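Local structure of monomethylamine methyltransferase mtmB1 (Methanosarcina barkeri, 1NTH) at residues 60-65 / 274-279; 256-261 / 292-297; 317-322 / 359-364. The protein catalyses the transfer of the methyl group from monomethylamine to the corrinoid cofactor of its partner protein MtmC, a step in methanogenesis from methylamine. All blocks are in the same frame, centred on the assembly; numbering follows the deposited sequence.

Interaction 1: 60-65 / 274-279; sequences EKLFKA and TTIVDV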
loop_
_atom_site.group_PDB
_atom_site.type_symbol
_atom_site.label_atom_id
_atom_site.label_comp_id
_atom_site.label_asym_id
_atom_site.label_seq_id
_atom_site.Cartn_x
_atom_site.Cartn_y
_atom_site.Cartn_z
ATOM N N GLU A 60 -33.460 -21.514 26.912
ATOM C CA GLU A 60 -33.994 -21.856 25.601
ATOM C C GLU A 60 -35.333 -21.161 25.373
ATOM O O GLU A 60 -35.632 -20.732 24.260
ATOM C CB GLU A 60 -34.157 -23.370 25.455
ATOM C CG GLU A 60 -34.825 -23.779 24.153
ATOM C CD GLU A 60 -34.718 -25.265 23.876
ATOM O OE1 GLU A 60 -34.896 -26.063 24.820
ATOM O OE2 GLU A 60 -34.466 -25.632 22.708
ATOM N N LYS A 61 -36.139 -21.045 26.422
ATOM C CA LYS A 61 -37.425 -20.368 26.281
ATOM C C LYS A 61 -37.197 -18.877 26.042
ATOM O O LYS A 61 -37.932 -18.245 25.286
ATOM C CB LYS A 61 -38.286 -20.592 27.526
ATOM C CG LYS A 61 -38.725 -22.041 27.684
ATOM C CD LYS A 61 -39.757 -22.212 28.785
ATOM C CE LYS A 61 -39.201 -21.825 30.144
ATOM N NZ LYS A 61 -40.245 -21.921 31.210
ATOM N N LEU A 62 -36.171 -18.321 26.679
ATOM C CA LEU A 62 -35.851 -16.908 26.492
ATOM C C LEU A 62 -35.409 -16.681 25.049
ATOM O O LEU A 62 -35.756 -15.673 24.436
ATOM C CB LEU A 62 -34.736 -16.470 27.448
ATOM C CG LEU A 62 -34.135 -15.082 27.180
ATOM C CD1 LEU A 62 -35.230 -14.019 27.214
ATOM C CD2 LEU A 62 -33.058 -14.778 28.217
ATOM N N PHE A 63 -34.640 -17.618 24.503
ATOM C CA PHE A 63 -34.185 -17.479 23.126
ATOM C C PHE A 63 -35.383 -17.510 22.185
ATOM O O PHE A 63 -35.494 -16.685 21.275
ATOM C CB PHE A 63 -33.216 -18.603 22.749
ATOM C CG PHE A 63 -32.747 -18.535 21.323
ATOM C CD1 PHE A 63 -31.897 -17.515 20.906
ATOM C CD2 PHE A 63 -33.191 -19.461 20.386
ATOM C CE1 PHE A 63 -31.492 -17.421 19.575
ATOM C CE2 PHE A 63 -32.792 -19.375 19.052
ATOM C CZ PHE A 63 -31.944 -18.350 18.649
ATOM N N LYS A 64 -36.278 -18.468 22.402
ATOM C CA LYS A 64 -37.464 -18.585 21.563
ATOM C C LYS A 64 -38.322 -17.330 21.671
ATOM O O LYS A 64 -38.876 -16.867 20.679
ATOM C CB LYS A 64 -38.277 -19.819 21.961
ATOM C CG LYS A 64 -37.594 -21.128 21.598
ATOM C CD LYS A 64 -38.459 -22.314 21.999
ATOM C CE LYS A 64 -37.821 -23.628 21.582
ATOM N NZ LYS A 64 -38.651 -24.804 21.969
ATOM N N ALA A 65 -38.419 -16.780 22.877
ATOM C CA ALA A 65 -39.198 -15.563 23.101
ATOM C C ALA A 65 -38.598 -14.393 22.319
ATOM O O ALA A 65 -39.316 -13.637 21.663
ATOM C CB ALA A 65 -39.234 -15.231 24.587
ATOM N N THR A 274 -37.647 -6.813 29.169
ATOM C CA THR A 274 -36.550 -6.083 28.550
ATOM C C THR A 274 -35.501 -7.051 27.999
ATOM O O THR A 274 -34.840 -6.754 27.004
ATOM C CB THR A 274 -35.891 -5.112 29.554
ATOM O OG1 THR A 274 -36.882 -4.206 30.061
ATOM C CG2 THR A 274 -34.797 -4.292 28.872
ATOM N N THR A 275 -35.361 -8.209 28.636
ATOM C CA THR A 275 -34.392 -9.201 28.181
ATOM C C THR A 275 -34.868 -9.836 26.876
ATOM O O THR A 275 -34.066 -10.154 25.998
ATOM C CB THR A 275 -34.160 -10.283 29.257
ATOM O OG1 THR A 275 -33.844 -9.647 30.505
ATOM C CG2 THR A 275 -32.993 -11.192 28.861
ATOM N N ILE A 276 -36.180 -10.021 26.746
ATOM C CA ILE A 276 -36.743 -10.576 25.523
ATOM C C ILE A 276 -36.389 -9.620 24.383
ATOM O O ILE A 276 -35.970 -10.044 23.306
ATOM C CB ILE A 276 -38.284 -10.706 25.623
ATOM C CG1 ILE A 276 -38.641 -11.820 26.607
ATOM C CG2 ILE A 276 -38.886 -10.987 24.249
ATOM C CD1 ILE A 276 -40.138 -11.951 26.867
ATOM N N VAL A 277 -36.552 -8.324 24.631
ATOM C CA VAL A 277 -36.230 -7.311 23.632
ATOM C C VAL A 277 -34.734 -7.350 23.329
ATOM O O VAL A 277 -34.327 -7.252 22.169
ATOM C CB VAL A 277 -36.606 -5.891 24.132
ATOM C CG1 VAL A 277 -35.960 -4.828 23.250
ATOM C CG2 VAL A 277 -38.114 -5.727 24.117
ATOM N N ASP A 278 -33.926 -7.500 24.374
ATOM C CA ASP A 278 -32.473 -7.544 24.220
ATOM C C ASP A 278 -32.062 -8.695 23.301
ATOM O O ASP A 278 -31.240 -8.514 22.402
ATOM C CB ASP A 278 -31.804 -7.699 25.587
ATOM C CG ASP A 278 -30.333 -7.331 25.561
ATOM O OD1 ASP A 278 -29.802 -7.072 24.459
ATOM O OD2 ASP A 278 -29.711 -7.303 26.642
ATOM N N VAL A 279 -32.626 -9.880 23.525
ATOM C CA VAL A 279 -32.304 -11.024 22.676
ATOM C C VAL A 279 -32.736 -10.708 21.245
ATOM O O VAL A 279 -32.009 -10.980 20.287
ATOM C CB VAL A 279 -33.012 -12.313 23.173
ATOM C CG1 VAL A 279 -32.879 -13.431 22.139
ATOM C CG2 VAL A 279 -32.398 -12.748 24.501
#

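Interaction 2: 256-261 / 292-297; sequences IMDEQM and SWHLDG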
loop_
_atom_site.group_PDB
_atom_site.type_symbol
_atom_site.label_atom_id
_atom_site.label_comp_id
_atom_site.label_asym_id
_atom_site.label_seq_id
_atom_site.Cartn_x
_atom_site.Cartn_y
_atom_site.Cartn_z
ATOM N N ILE A 256 -18.296 -4.262 11.337
ATOM C CA ILE A 256 -19.464 -3.529 11.817
ATOM C C ILE A 256 -19.906 -3.898 13.225
ATOM O O ILE A 256 -20.097 -5.075 13.540
ATOM C CB ILE A 256 -20.668 -3.741 10.864
ATOM C CG1 ILE A 256 -20.346 -3.159 9.485
ATOM C CG2 ILE A 256 -21.923 -3.090 11.443
ATOM C CD1 ILE A 256 -21.415 -3.429 8.440
ATOM N N MET A 257 -20.056 -2.882 14.069
ATOM C CA MET A 257 -20.533 -3.085 15.430
ATOM C C MET A 257 -21.904 -2.434 15.545
ATOM O O MET A 257 -22.024 -1.209 15.515
ATOM C CB MET A 257 -19.596 -2.454 16.464
ATOM C CG MET A 257 -20.087 -2.673 17.901
ATOM S SD MET A 257 -19.489 -1.448 19.083
ATOM C CE MET A 257 -20.625 -0.092 18.732
ATOM N N ASP A 258 -22.937 -3.261 15.644
ATOM C CA ASP A 258 -24.298 -2.767 15.806
ATOM C C ASP A 258 -24.506 -2.670 17.312
ATOM O O ASP A 258 -24.065 -3.544 18.055
ATOM C CB ASP A 258 -25.285 -3.764 15.196
ATOM C CG ASP A 258 -26.721 -3.504 15.615
ATOM O OD1 ASP A 258 -27.489 -2.937 14.809
ATOM O OD2 ASP A 258 -27.073 -3.869 16.756
ATOM N N GLU A 259 -25.151 -1.606 17.776
ATOM C CA GLU A 259 -25.388 -1.469 19.205
ATOM C C GLU A 259 -26.845 -1.156 19.511
ATOM O O GLU A 259 -27.547 -0.565 18.695
ATOM C CB GLU A 259 -24.511 -0.362 19.796
ATOM C CG GLU A 259 -24.860 1.036 19.327
ATOM C CD GLU A 259 -24.047 2.100 20.034
ATOM O OE1 GLU A 259 -24.320 3.300 19.821
ATOM O OE2 GLU A 259 -23.132 1.736 20.803
ATOM N N GLN A 260 -27.293 -1.585 20.685
ATOM C CA GLN A 260 -28.652 -1.303 21.133
ATOM C C GLN A 260 -28.585 -1.296 22.649
ATOM O O GLN A 260 -27.918 -2.136 23.259
ATOM C CB GLN A 260 -29.647 -2.356 20.635
ATOM C CG GLN A 260 -31.085 -1.821 20.521
ATOM C CD GLN A 260 -31.884 -1.947 21.809
ATOM O OE1 GLN A 260 -32.687 -1.071 22.147
ATOM N NE2 GLN A 260 -31.687 -3.049 22.522
ATOM N N MET A 261 -29.253 -0.325 23.254
ATOM C CA MET A 261 -29.247 -0.193 24.699
ATOM C C MET A 261 -30.673 -0.241 25.226
ATOM O O MET A 261 -31.302 0.797 25.432
ATOM C CB MET A 261 -28.579 1.124 25.092
ATOM C CG MET A 261 -27.115 1.238 24.653
ATOM S SD MET A 261 -26.846 1.395 22.857
ATOM C CE MET A 261 -27.182 3.152 22.618
ATOM N N SER A 292 -20.866 -7.475 12.543
ATOM C CA SER A 292 -19.784 -8.422 12.775
ATOM C C SER A 292 -19.948 -8.810 14.241
ATOM O O SER A 292 -19.700 -9.945 14.631
ATOM C CB SER A 292 -18.421 -7.758 12.565
ATOM O OG SER A 292 -18.239 -7.389 11.210
ATOM N N TRP A 293 -20.343 -7.833 15.057
ATOM C CA TRP A 293 -20.607 -8.076 16.468
ATOM C C TRP A 293 -21.627 -7.066 16.978
ATOM O O TRP A 293 -21.848 -6.025 16.354
ATOM C CB TRP A 293 -19.317 -8.049 17.317
ATOM C CG TRP A 293 -18.561 -6.748 17.427
ATOM C CD1 TRP A 293 -17.723 -6.199 16.497
ATOM C CD2 TRP A 293 -18.459 -5.919 18.594
ATOM N NE1 TRP A 293 -17.091 -5.091 17.017
ATOM C CE2 TRP A 293 -17.527 -4.896 18.304
ATOM C CE3 TRP A 293 -19.061 -5.947 19.860
ATOM C CZ2 TRP A 293 -17.182 -3.908 19.235
ATOM C CZ3 TRP A 293 -18.718 -4.964 20.787
ATOM C CH2 TRP A 293 -17.785 -3.959 20.468
ATOM N N HIS A 294 -22.267 -7.394 18.093
ATOM C CA HIS A 294 -23.290 -6.529 18.665
ATOM C C HIS A 294 -22.929 -6.056 20.062
ATOM O O HIS A 294 -22.527 -6.852 20.914
ATOM C CB HIS A 294 -24.625 -7.274 18.724
ATOM C CG HIS A 294 -25.712 -6.509 19.414
ATOM N ND1 HIS A 294 -26.351 -5.434 18.833
ATOM C CD2 HIS A 294 -26.252 -6.646 20.648
ATOM C CE1 HIS A 294 -27.240 -4.943 19.680
ATOM N NE2 HIS A 294 -27.199 -5.660 20.789
ATOM N N LEU A 295 -23.089 -4.758 20.289
ATOM C CA LEU A 295 -22.798 -4.160 21.580
ATOM C C LEU A 295 -24.108 -3.890 22.317
ATOM O O LEU A 295 -24.980 -3.183 21.813
ATOM C CB LEU A 295 -22.045 -2.845 21.400
ATOM C CG LEU A 295 -21.670 -2.133 22.703
ATOM C CD1 LEU A 295 -20.594 -2.918 23.441
ATOM C CD2 LEU A 295 -21.180 -0.746 22.381
ATOM N N ASP A 296 -24.230 -4.462 23.509
ATOM C CA ASP A 296 -25.418 -4.302 24.343
ATOM C C ASP A 296 -25.144 -3.173 25.335
ATOM O O ASP A 296 -24.062 -2.578 25.335
ATOM C CB ASP A 296 -25.681 -5.617 25.086
ATOM C CG ASP A 296 -27.065 -5.690 25.716
ATOM O OD1 ASP A 296 -27.840 -4.710 25.639
ATOM O OD2 ASP A 296 -27.369 -6.755 26.294
ATOM N N GLY A 297 -26.126 -2.877 26.177
ATOM C CA GLY A 297 -25.966 -1.835 27.172
ATOM C C GLY A 297 -27.287 -1.552 27.861
ATOM O O GLY A 297 -27.784 -0.431 27.792
HETATM O O HOH W 1 -28.834 -5.036 22.866
#

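Interaction 3: 317-322 / 359-364; sequences WACATI and SGREIL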
loop_
_atom_site.group_PDB
_atom_site.type_symbol
_atom_site.label_atom_id
_atom_site.label_comp_id
_atom_site.label_asym_id
_atom_site.label_seq_id
_atom_site.Cartn_x
_atom_site.Cartn_y
_atom_site.Cartn_z
ATOM N N TRP A 317 -28.406 -12.591 31.322
ATOM C CA TRP A 317 -29.291 -13.568 30.703
ATOM C C TRP A 317 -29.270 -13.480 29.182
ATOM O O TRP A 317 -29.256 -14.503 28.500
ATOM C CB TRP A 317 -30.730 -13.400 31.209
ATOM C CG TRP A 317 -30.971 -14.063 32.530
ATOM C CD1 TRP A 317 -30.590 -13.612 33.763
ATOM C CD2 TRP A 317 -31.615 -15.324 32.745
ATOM N NE1 TRP A 317 -30.958 -14.516 34.733
ATOM C CE2 TRP A 317 -31.589 -15.576 34.136
ATOM C CE3 TRP A 317 -32.213 -16.267 31.896
ATOM C CZ2 TRP A 317 -32.141 -16.735 34.699
ATOM C CZ3 TRP A 317 -32.763 -17.421 32.456
ATOM C CH2 TRP A 317 -32.722 -17.641 33.845
ATOM N N ALA A 318 -29.269 -12.264 28.648
ATOM C CA ALA A 318 -29.254 -12.099 27.199
ATOM C C ALA A 318 -27.983 -12.701 26.596
ATOM O O ALA A 318 -28.045 -13.461 25.628
ATOM C CB ALA A 318 -29.364 -10.620 26.837
ATOM N N CYS A 319 -26.835 -12.371 27.175
ATOM C CA CYS A 319 -25.568 -12.879 26.661
ATOM C C CYS A 319 -25.395 -14.381 26.852
ATOM O O CYS A 319 -24.936 -15.075 25.945
ATOM C CB CYS A 319 -24.392 -12.149 27.308
ATOM S SG CYS A 319 -22.801 -12.599 26.559
ATOM N N ALA A 320 -25.753 -14.892 28.027
ATOM C CA ALA A 320 -25.617 -16.323 28.272
ATOM C C ALA A 320 -26.465 -17.087 27.266
ATOM O O ALA A 320 -26.052 -18.119 26.738
ATOM C CB ALA A 320 -26.052 -16.667 29.693
ATOM N N THR A 321 -27.659 -16.568 27.000
ATOM C CA THR A 321 -28.574 -17.200 26.065
ATOM C C THR A 321 -28.068 -17.092 24.629
ATOM O O THR A 321 -28.096 -18.067 23.879
ATOM C CB THR A 321 -29.971 -16.571 26.188
ATOM O OG1 THR A 321 -30.439 -16.755 27.530
ATOM C CG2 THR A 321 -30.949 -17.223 25.223
ATOM N N ILE A 322 -27.605 -15.908 24.247
ATOM C CA ILE A 322 -27.077 -15.712 22.903
ATOM C C ILE A 322 -25.834 -16.589 22.711
ATOM O O ILE A 322 -25.623 -17.155 21.636
ATOM C CB ILE A 322 -26.730 -14.220 22.666
ATOM C CG1 ILE A 322 -28.022 -13.416 22.471
ATOM C CG2 ILE A 322 -25.801 -14.069 21.459
ATOM C CD1 ILE A 322 -28.832 -13.819 21.250
ATOM N N SER A 359 -20.870 -14.155 31.887
ATOM C CA SER A 359 -21.990 -14.440 30.992
ATOM C C SER A 359 -21.566 -14.764 29.562
ATOM O O SER A 359 -22.390 -15.185 28.752
ATOM C CB SER A 359 -22.995 -13.277 30.992
ATOM O OG SER A 359 -22.452 -12.098 30.423
ATOM N N GLY A 360 -20.290 -14.555 29.246
ATOM C CA GLY A 360 -19.806 -14.882 27.914
ATOM C C GLY A 360 -19.561 -13.769 26.908
ATOM O O GLY A 360 -19.448 -14.047 25.717
ATOM N N ARG A 361 -19.473 -12.520 27.354
ATOM C CA ARG A 361 -19.231 -11.414 26.425
ATOM C C ARG A 361 -17.830 -11.525 25.839
ATOM O O ARG A 361 -16.889 -11.898 26.538
ATOM C CB ARG A 361 -19.354 -10.061 27.133
ATOM C CG ARG A 361 -20.746 -9.719 27.634
ATOM C CD ARG A 361 -21.703 -9.372 26.501
ATOM N NE ARG A 361 -23.041 -9.114 27.025
ATOM C CZ ARG A 361 -24.115 -8.867 26.282
ATOM N NH1 ARG A 361 -24.027 -8.833 24.959
ATOM N NH2 ARG A 361 -25.291 -8.678 26.868
ATOM N N GLU A 362 -17.691 -11.200 24.557
ATOM C CA GLU A 362 -16.383 -11.254 23.916
ATOM C C GLU A 362 -15.632 -9.941 24.095
ATOM O O GLU A 362 -14.402 -9.923 24.123
ATOM C CB GLU A 362 -16.519 -11.544 22.419
ATOM C CG GLU A 362 -16.821 -12.991 22.057
ATOM C CD GLU A 362 -18.252 -13.406 22.336
ATOM O OE1 GLU A 362 -19.160 -12.553 22.240
ATOM O OE2 GLU A 362 -18.473 -14.598 22.634
ATOM N N ILE A 363 -16.374 -8.843 24.213
ATOM C CA ILE A 363 -15.769 -7.525 24.360
ATOM C C ILE A 363 -16.407 -6.692 25.474
ATOM O O ILE A 363 -17.628 -6.675 25.626
ATOM C CB ILE A 363 -15.886 -6.727 23.037
ATOM C CG1 ILE A 363 -15.165 -7.477 21.909
ATOM C CG2 ILE A 363 -15.303 -5.328 23.216
ATOM C CD1 ILE A 363 -15.375 -6.863 20.528
ATOM N N LEU A 364 -15.568 -6.016 26.254
ATOM C CA LEU A 364 -16.031 -5.134 27.326
ATOM C C LEU A 364 -15.650 -3.730 26.861
ATOM O O LEU A 364 -14.470 -3.444 26.658
ATOM C CB LEU A 364 -15.315 -5.454 28.643
ATOM C CG LEU A 364 -15.293 -6.917 29.089
ATOM C CD1 LEU A 364 -14.659 -7.013 30.476
ATOM C CD2 LEU A 364 -16.706 -7.468 29.109
#

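Interaction 1: 60-65 / 274-279
In the helical layer outside the TIM barrel, L62 of helix 56-73 lowers its isobutyl group onto T275, I276 and V279 of helix 271-288. The two segments cross at -68° with their axes 8.7 Å apart, a spacing set by medium-sized aliphatic side chains.

L62 gives more surface to the contact than any other residue here. Its CG lies anti to the backbone N (chi1 169°), which turns both methyls to the facing helix although the bond to CB does not aim there. CD2 meets CG2 of T275 at 3.6 Å, the two side chains standing roughly at a right angle. The other methyl of L62, CD1, crosses the I276 chain at a slant, 4.1 Å from CG1. The branch point itself, L62 CG, is 4.0 Å from CG2 of V279, so the leucine sits among three side chains drawn from two successive turns of one helix. Threonine suits this place because its methyl serves the apolar seam while its OG1 is bonded back to the carbonyl of I271 in the same helix.

One turn on from L62, the CB of A65 points toward the partner helix. With only a methyl to accommodate, the backbones come to 6.1 Å between the CA atoms of A65 and I276, and A65 CB lies 4.0 Å from I276 CG1. I276 CG2 also lies against the A65 carbonyl O, at 3.7 Å. F63 contributes more loosely, its CD1 coming obliquely to V279 CG1 at 4.4 Å; that ring also packs against F325.

L62 touches T321 of helix 309-325 as well, while T275 touches I314 and so joins the two barrel helices to each other. The whole is the helix layer round a TIM barrel, with a helix from the N-terminal part of the chain packed on two of its helices.

Interaction 2: 256-261 / 292-297
The carbonyl oxygen of I256 is gripped by two backbone donors at once, S292 N at 2.7 Å and W293 N at 3.2 Å. It thereby fastens the start of two neighbouring parallel strands of the TIM barrel, 255-259 and 293-300, which are joined by helix 271-288 in a beta-alpha-beta crossover. The ladder then alternates in the usual parallel way: D258 takes the carbonyl of W293 and gives its own to L295 N, and Q260 N closes the series on L295 O. S292 OG receives I256 N and is also bonded to Q99.

D258 and H294 share one face of the sheet. H294 ND1 donates to D258 OD2 over 2.7 Å, meeting the anti lone pair in the plane of the imidazole, though the N-H...O angle of 134° is bent. Carboxylate and ring are nearly coplanar. Q232 also bonds OD2 and S289 bonds OD1, so this buried carboxylate is well supplied with donors, and it fixes the rotation of the ring.

The other face carries M257, W293 and L295, and with them E259, whose OE1 is bonded to S231. W293 CG lies between its backbone N and carbonyl carbon (chi1 65°), which swings the indole beside the neighbouring strand; NE1 is anchored by S227. In one of two modelled conformers, M257 lays CG over the six-membered ring of W293, 3.4 Å from its centroid, a CH-pi contact, while SD makes an oblique Met-aromatic contact.

Across the ring from D258, H294 NE2 is hydrogen-bonded at 2.7 Å to a water that also lies 3.1 Å from Q260 O.

Interaction 3: 317-322 / 359-364
C319, S359 and R361 bring most of the buried surface to this contact, with the cysteine wedged between the other two. C319 points from helix 309-325 directly at the turn after helix 343-359. Its CB lies over one face of the R361 guanidinium, 3.2 Å above the plane and offset toward the rim. SG stands anti to the backbone N (chi1 -173°), a turn that lays it against the aliphatic part of the arginine, 3.4 Å from R361 CD. The sulfur of C319 also lies 3.5 Å from the carbonyl carbon of G360; a small side chain with a weakly polar sulfur fits here, where backbone and arginine both press close.

S359 flanks the cysteine, its OG 3.7 Å from C319 CB. That hydroxyl is bonded back chiefly to the T355 carbonyl, with that of D356 also near, so its polar need is met within its own helix. G360 follows with a positive phi of 104° and closes the helix in a Schellman motif, where a CB would be jammed against the preceding carbonyl.

R361 reaches past C319 to salt-bridge D296 through NH2 and to bond H282 through NH1. A methionine here would probably leave D296 without its charged mate and the H282 ring without a donor.

Helix 309-325 thus leans on the joint between helix 343-359 and strand 363-366, while A320 and T321 on its other sides meet helix 56-73.

In the fold
All three contacts are buried, but at different depths of the barrel. Interaction 2 lies near the centre of the chain and is built mainly of backbone hydrogen bonds and polar side chains; interaction 1, farthest out, is purely apolar packing between helices; interaction 3 lies between them, pairing a helix with a helix-to-strand turn through van der Waals contact. Helix 271-288 joins interaction 1 to the crossover that yields the strands of interaction 2, and helix 309-325 of interaction 3 packs on both helices of interaction 1. Interactions 2 and 3 are tied directly by the arginine already named, whose charged end reaches the strand.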